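Local coordinates for sugar ABC transporter, sugar-binding protein (Streptococcus pneumoniae, PDB 2HEU) that probably captures a sugar outside the cell, as an extracellular solute-binding protein, and hands it to an ABC transporter for uptake, at residues N127-Y132 / L287-G292; A174-G179 / T254-W259. All blocks are in the same frame, centred on the assembly; numbering follows the deposited sequence.

In the fold
Following the chain from its N terminus, strand 122-123 of the five-stranded mixed sheet leads into 127-132, which enters the antiparallel three-stranded sheet. Then 174-179 runs into helix 178-189, and later the segment 254-259 covers most of edge strand 253-257, next to strand 129-134; their meeting is interaction 2. Only at 287-292, just before the chain returns to the five-stranded sheet as strand 295-298, does interaction 1 close, so interaction 2 is nested inside its loop. Interaction 1 thus holds together two chain passages between sheets, while interaction 2 packs a helix start on a strand. Direct contact joins the two: Y129 OH hydrogen-bonds to T176 O, and Y132 OH to G257 O.

Interaction 1: residues N127-Y132 / L287-G292; sequences NAYGIY and LTVGAG
The carboxamide of N127 lies across the backbone of G290 and A291, two residues in one of the passages that link the lobes of this periplasmic-binding-protein fold. The other passage carries N127 itself, and the touching parts run roughly antiparallel. With chi1 at 54°, CG sits between the backbone N and the carbonyl carbon, which folds the amide back beside its own main chain, and N127 grips A291 twice. The backbone N127 N donates to A291 O at 3.1 Å, while A291 N donates to N127 OD1 at 2.9 Å, arriving from above the carbonyl plane, 39° out of it. OD1 also accepts from W361 NE1, so this oxygen has two donors to fix it. Asparagine suits the place because its short side chain copies a peptide carbonyl.

Glycine fits at G290 because its backbone runs tightly beside the partner: G290 CA makes a CH...O contact of 3.3 Å with N127 O. Further along, A128 CA makes a more bent CH...O contact with V289 O, and the small A128 CB rests against T288 OG1 at 3.7 Å. The T288 hydroxyl, anti to its own backbone N (chi1 -171°), reaches over to the other strand, T288 OG1 donating to Y129 O at 2.7 Å.

Apolar contact adds to this where Y129 CB meets V289 CG1 at 3.8 Å, while the Y129 ring leads away and its OH hydrogen-bonds to T176 O. A water donates to both acceptors it joins, Y129 O at 2.8 Å and L287 O at 2.7 Å.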
loop_
_atom_site.group_PDB
_atom_site.type_symbol
_atom_site.label_atom_id
_atom_site.label_comp_id
_atom_site.label_asym_id
_atom_site.label_seq_id
_atom_site.Cartn_x
_atom_site.Cartn_y
_atom_site.Cartn_z
ATOM N N ASN A 127 -0.778 -3.801 0.069
ATOM C CA ASN A 127 0.414 -3.355 -0.559
ATOM C C ASN A 127 1.535 -3.059 0.453
ATOM O O ASN A 127 1.320 -3.084 1.642
ATOM C CB ASN A 127 0.128 -2.209 -1.554
ATOM C CG ASN A 127 -0.604 -1.071 -0.947
ATOM O OD1 ASN A 127 -0.336 -0.624 0.165
ATOM N ND2 ASN A 127 -1.573 -0.592 -1.646
ATOM N N ALA A 128 2.720 -2.814 -0.097
ATOM C CA ALA A 128 3.918 -2.482 0.654
ATOM C C ALA A 128 4.731 -1.516 -0.181
ATOM O O ALA A 128 4.398 -1.256 -1.357
ATOM C CB ALA A 128 4.676 -3.712 1.054
ATOM N N TYR A 129 5.815 -1.019 0.381
ATOM C CA TYR A 129 6.666 -0.051 -0.307
ATOM C C TYR A 129 8.094 -0.252 0.051
ATOM O O TYR A 129 8.452 -0.566 1.200
ATOM C CB TYR A 129 6.218 1.370 0.102
ATOM C CG TYR A 129 6.885 2.478 -0.689
ATOM C CD1 TYR A 129 6.230 3.072 -1.754
ATOM C CD2 TYR A 129 8.154 2.916 -0.389
ATOM C CE1 TYR A 129 6.846 4.104 -2.532
ATOM C CE2 TYR A 129 8.781 3.914 -1.087
ATOM C CZ TYR A 129 8.125 4.533 -2.168
ATOM O OH TYR A 129 8.744 5.550 -2.809
ATOM N N GLY A 130 8.980 -0.063 -0.891
ATOM C CA GLY A 130 10.413 -0.141 -0.601
ATOM C C GLY A 130 11.230 0.196 -1.845
ATOM O O GLY A 130 10.791 0.951 -2.703
ATOM N N ILE A 131 12.438 -0.401 -1.894
ATOM C CA ILE A 131 13.360 -0.079 -2.951
ATOM C C ILE A 131 13.545 -1.330 -3.821
ATOM O O ILE A 131 13.985 -2.375 -3.345
ATOM C CB ILE A 131 14.759 0.374 -2.468
ATOM C CG1 ILE A 131 14.618 1.467 -1.374
ATOM C CG2 ILE A 131 15.586 0.831 -3.594
ATOM C CD1 ILE A 131 13.959 2.746 -1.825
ATOM N N TYR A 132 13.165 -1.217 -5.110
ATOM C CA TYR A 132 13.550 -2.279 -6.108
ATOM C C TYR A 132 14.976 -2.122 -6.438
ATOM O O TYR A 132 15.496 -1.001 -6.580
ATOM C CB TYR A 132 12.702 -2.082 -7.394
ATOM C CG TYR A 132 11.249 -2.415 -7.189
ATOM C CD1 TYR A 132 10.803 -3.717 -7.438
ATOM C CD2 TYR A 132 10.343 -1.511 -6.726
ATOM C CE1 TYR A 132 9.469 -4.060 -7.266
ATOM C CE2 TYR A 132 9.028 -1.851 -6.538
ATOM C CZ TYR A 132 8.595 -3.149 -6.817
ATOM O OH TYR A 132 7.275 -3.522 -6.657
ATOM N N LEU A 287 11.567 -0.409 7.983
ATOM C CA LEU A 287 10.113 -0.418 7.996
ATOM C C LEU A 287 9.598 -0.466 6.560
ATOM O O LEU A 287 10.294 -0.065 5.629
ATOM C CB LEU A 287 9.585 0.846 8.661
ATOM C CG LEU A 287 9.892 1.035 10.124
ATOM C CD1 LEU A 287 9.458 2.383 10.633
ATOM C CD2 LEU A 287 9.238 -0.090 11.015
ATOM N N THR A 288 8.361 -0.912 6.416
ATOM C CA THR A 288 7.602 -0.711 5.191
ATOM C C THR A 288 6.238 -0.099 5.552
ATOM O O THR A 288 5.908 0.031 6.730
ATOM C CB THR A 288 7.525 -2.003 4.360
ATOM O OG1 THR A 288 6.950 -1.693 3.083
ATOM C CG2 THR A 288 6.694 -3.084 4.991
ATOM N N VAL A 289 5.521 0.305 4.522
ATOM C CA VAL A 289 4.223 0.966 4.676
ATOM C C VAL A 289 3.320 0.461 3.570
ATOM O O VAL A 289 3.771 0.152 2.487
ATOM C CB VAL A 289 4.379 2.520 4.614
ATOM C CG1 VAL A 289 4.953 3.009 3.308
ATOM C CG2 VAL A 289 3.072 3.206 4.960
ATOM N N GLY A 290 2.033 0.347 3.894
ATOM C CA GLY A 290 1.055 -0.070 2.930
ATOM C C GLY A 290 -0.273 -0.226 3.590
ATOM O O GLY A 290 -0.442 0.079 4.790
ATOM N N ALA A 291 -1.292 -0.717 2.856
ATOM C CA ALA A 291 -2.613 -0.939 3.463
ATOM C C ALA A 291 -3.352 -1.968 2.660
ATOM O O ALA A 291 -2.994 -2.342 1.578
ATOM C CB ALA A 291 -3.413 0.359 3.562
ATOM N N GLY A 292 -4.498 -2.368 3.180
ATOM C CA GLY A 292 -5.363 -3.366 2.531
ATOM C C GLY A 292 -5.693 -2.980 1.107
ATOM O O GLY A 292 -6.004 -1.822 0.814
HETATM O O HOH W 1 10.596 -0.149 2.960
#

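Interaction 2: residues A174-G179 / T254-W259; sequences AWTLNG and TPNGSW
The indoles of W175 and W259 pass each other pointing opposite ways, their ring planes inclined at 49°, where a 3-10 turn leading into helix 178-189 meets the end of an edge strand in a lobe of the periplasmic-binding-protein fold. W259 NE1 comes to the rim of W175, near that ring's plane and 3.7 Å from W175 CZ3, while W259 CZ2 lies 3.9 Å from the same carbon. Y239 meets both tryptophans, making an aromatic cluster. The broad indoles suit the partly exposed rim of an otherwise buried contact, where each offers a large flat apolar surface and an N-H at its edge.

The amide of N256 stands steeply against W175, the two planes 77° apart, and its far end also reaches the T176 methyl. That methyl serves twice, because T176 CG2 also lies over one face of the W175 indole, toward its rim. T176 OG1 turns back between the backbone N and the carbonyl carbon (chi1 63°), where it hydrogen-bonds to D173 O, which turns the methyl toward the N256 amide and the indole.

One residue on, L177 at the N-cap position sends its CD2 to P255 CG at 3.5 Å. A leucine there lends a hydrophobic branch and no capping oxygen, and proline answers with a rigid apolar ring held on the strand, which Y129 and I131 also touch. The turn itself is tied by L177 N to A174 O at 3.0 Å. G257 suits the strand end, having no CB to meet the W259 indole: G257 CA lies 3.4 Å above one face of that indole, toward its rim.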
loop_
_atom_site.group_PDB
_atom_site.type_symbol
_atom_site.label_atom_id
_atom_site.label_comp_id
_atom_site.label_asym_id
_atom_site.label_seq_id
_atom_site.Cartn_x
_atom_site.Cartn_y
_atom_site.Cartn_z
ATOM N N ALA A 174 5.008 12.827 -8.550
ATOM C CA ALA A 174 5.393 12.987 -7.129
ATOM C C ALA A 174 4.875 11.866 -6.247
ATOM O O ALA A 174 5.523 11.531 -5.251
ATOM C CB ALA A 174 4.865 14.345 -6.638
ATOM N N TRP A 175 3.692 11.301 -6.585
ATOM C CA TRP A 175 3.131 10.223 -5.751
ATOM C C TRP A 175 4.112 9.107 -5.551
ATOM O O TRP A 175 4.031 8.369 -4.553
ATOM C CB TRP A 175 1.837 9.689 -6.354
ATOM C CG TRP A 175 1.965 9.023 -7.680
ATOM C CD1 TRP A 175 1.726 9.546 -8.928
ATOM C CD2 TRP A 175 2.325 7.662 -7.914
ATOM N NE1 TRP A 175 1.895 8.575 -9.901
ATOM C CE2 TRP A 175 2.287 7.430 -9.283
ATOM C CE3 TRP A 175 2.691 6.591 -7.087
ATOM C CZ2 TRP A 175 2.573 6.134 -9.887
ATOM C CZ3 TRP A 175 3.007 5.373 -7.665
ATOM C CH2 TRP A 175 2.940 5.188 -9.042
ATOM N N THR A 176 5.025 8.862 -6.485
ATOM C CA THR A 176 5.942 7.781 -6.378
ATOM C C THR A 176 6.817 7.794 -5.111
ATOM O O THR A 176 7.305 6.740 -4.718
ATOM C CB THR A 176 6.865 7.635 -7.639
ATOM O OG1 THR A 176 7.668 8.808 -7.746
ATOM C CG2 THR A 176 6.071 7.376 -8.924
ATOM N N LEU A 177 7.026 8.984 -4.571
ATOM C CA LEU A 177 7.839 9.160 -3.353
ATOM C C LEU A 177 7.028 9.325 -2.063
ATOM O O LEU A 177 7.612 9.553 -1.015
ATOM C CB LEU A 177 8.823 10.332 -3.525
ATOM C CG LEU A 177 9.869 10.128 -4.598
ATOM C CD1 LEU A 177 10.821 11.312 -4.598
ATOM C CD2 LEU A 177 10.613 8.801 -4.448
ATOM N N ASN A 178 5.703 9.161 -2.159
ATOM C CA ASN A 178 4.904 9.238 -0.904
ATOM C C ASN A 178 5.424 8.209 0.090
ATOM O O ASN A 178 5.692 8.552 1.253
ATOM C CB ASN A 178 3.439 8.970 -1.303
ATOM C CG ASN A 178 2.512 9.137 -0.161
ATOM O OD1 ASN A 178 1.447 8.350 -0.171
ATOM N ND2 ASN A 178 2.656 10.062 0.670
ATOM N N GLY A 179 5.567 6.933 -0.311
ATOM C CA GLY A 179 6.040 5.965 0.625
ATOM C C GLY A 179 7.420 6.232 1.144
ATOM O O GLY A 179 7.746 5.967 2.300
ATOM N N THR A 254 14.869 1.663 -7.849
ATOM C CA THR A 254 13.803 2.671 -7.873
ATOM C C THR A 254 12.920 2.501 -6.700
ATOM O O THR A 254 12.565 1.364 -6.357
ATOM C CB THR A 254 13.024 2.650 -9.236
ATOM O OG1 THR A 254 12.230 3.833 -9.339
ATOM C CG2 THR A 254 12.174 1.447 -9.462
ATOM N N PRO A 255 12.523 3.576 -6.002
ATOM C CA PRO A 255 11.623 3.467 -4.841
ATOM C C PRO A 255 10.209 3.418 -5.310
ATOM O O PRO A 255 9.734 4.303 -6.037
ATOM C CB PRO A 255 11.922 4.787 -4.073
ATOM C CG PRO A 255 12.256 5.774 -5.192
ATOM C CD PRO A 255 13.007 4.975 -6.207
ATOM N N ASN A 256 9.474 2.402 -4.892
ATOM C CA ASN A 256 8.046 2.354 -5.329
ATOM C C ASN A 256 7.312 1.266 -4.501
ATOM O O ASN A 256 7.901 0.588 -3.633
ATOM C CB ASN A 256 7.955 2.107 -6.844
ATOM C CG ASN A 256 6.860 2.943 -7.475
ATOM O OD1 ASN A 256 7.176 3.856 -8.336
ATOM N ND2 ASN A 256 5.663 2.758 -7.110
ATOM N N GLY A 257 6.028 1.167 -4.792
ATOM C CA GLY A 257 5.210 0.190 -4.098
ATOM C C GLY A 257 5.311 -1.170 -4.715
ATOM O O GLY A 257 5.811 -1.384 -5.826
ATOM N N SER A 258 4.729 -2.145 -3.991
ATOM C CA SER A 258 4.639 -3.535 -4.454
ATOM C C SER A 258 3.889 -3.697 -5.749
ATOM O O SER A 258 4.078 -4.683 -6.448
ATOM C CB SER A 258 3.939 -4.353 -3.322
ATOM O OG SER A 258 2.728 -3.782 -2.894
ATOM N N TRP A 259 3.010 -2.728 -6.043
ATOM C CA TRP A 259 2.237 -2.741 -7.269
ATOM C C TRP A 259 3.154 -2.712 -8.507
ATOM O O TRP A 259 2.765 -3.134 -9.598
ATOM C CB TRP A 259 1.264 -1.564 -7.336
ATOM C CG TRP A 259 1.874 -0.243 -7.060
ATOM C CD1 TRP A 259 2.592 0.537 -7.916
ATOM C CD2 TRP A 259 1.890 0.469 -5.796
ATOM N NE1 TRP A 259 3.026 1.695 -7.277
ATOM C CE2 TRP A 259 2.619 1.656 -5.985
ATOM C CE3 TRP A 259 1.369 0.188 -4.522
ATOM C CZ2 TRP A 259 2.818 2.575 -4.932
ATOM C CZ3 TRP A 259 1.571 1.092 -3.479
ATOM C CH2 TRP A 259 2.251 2.276 -3.716
#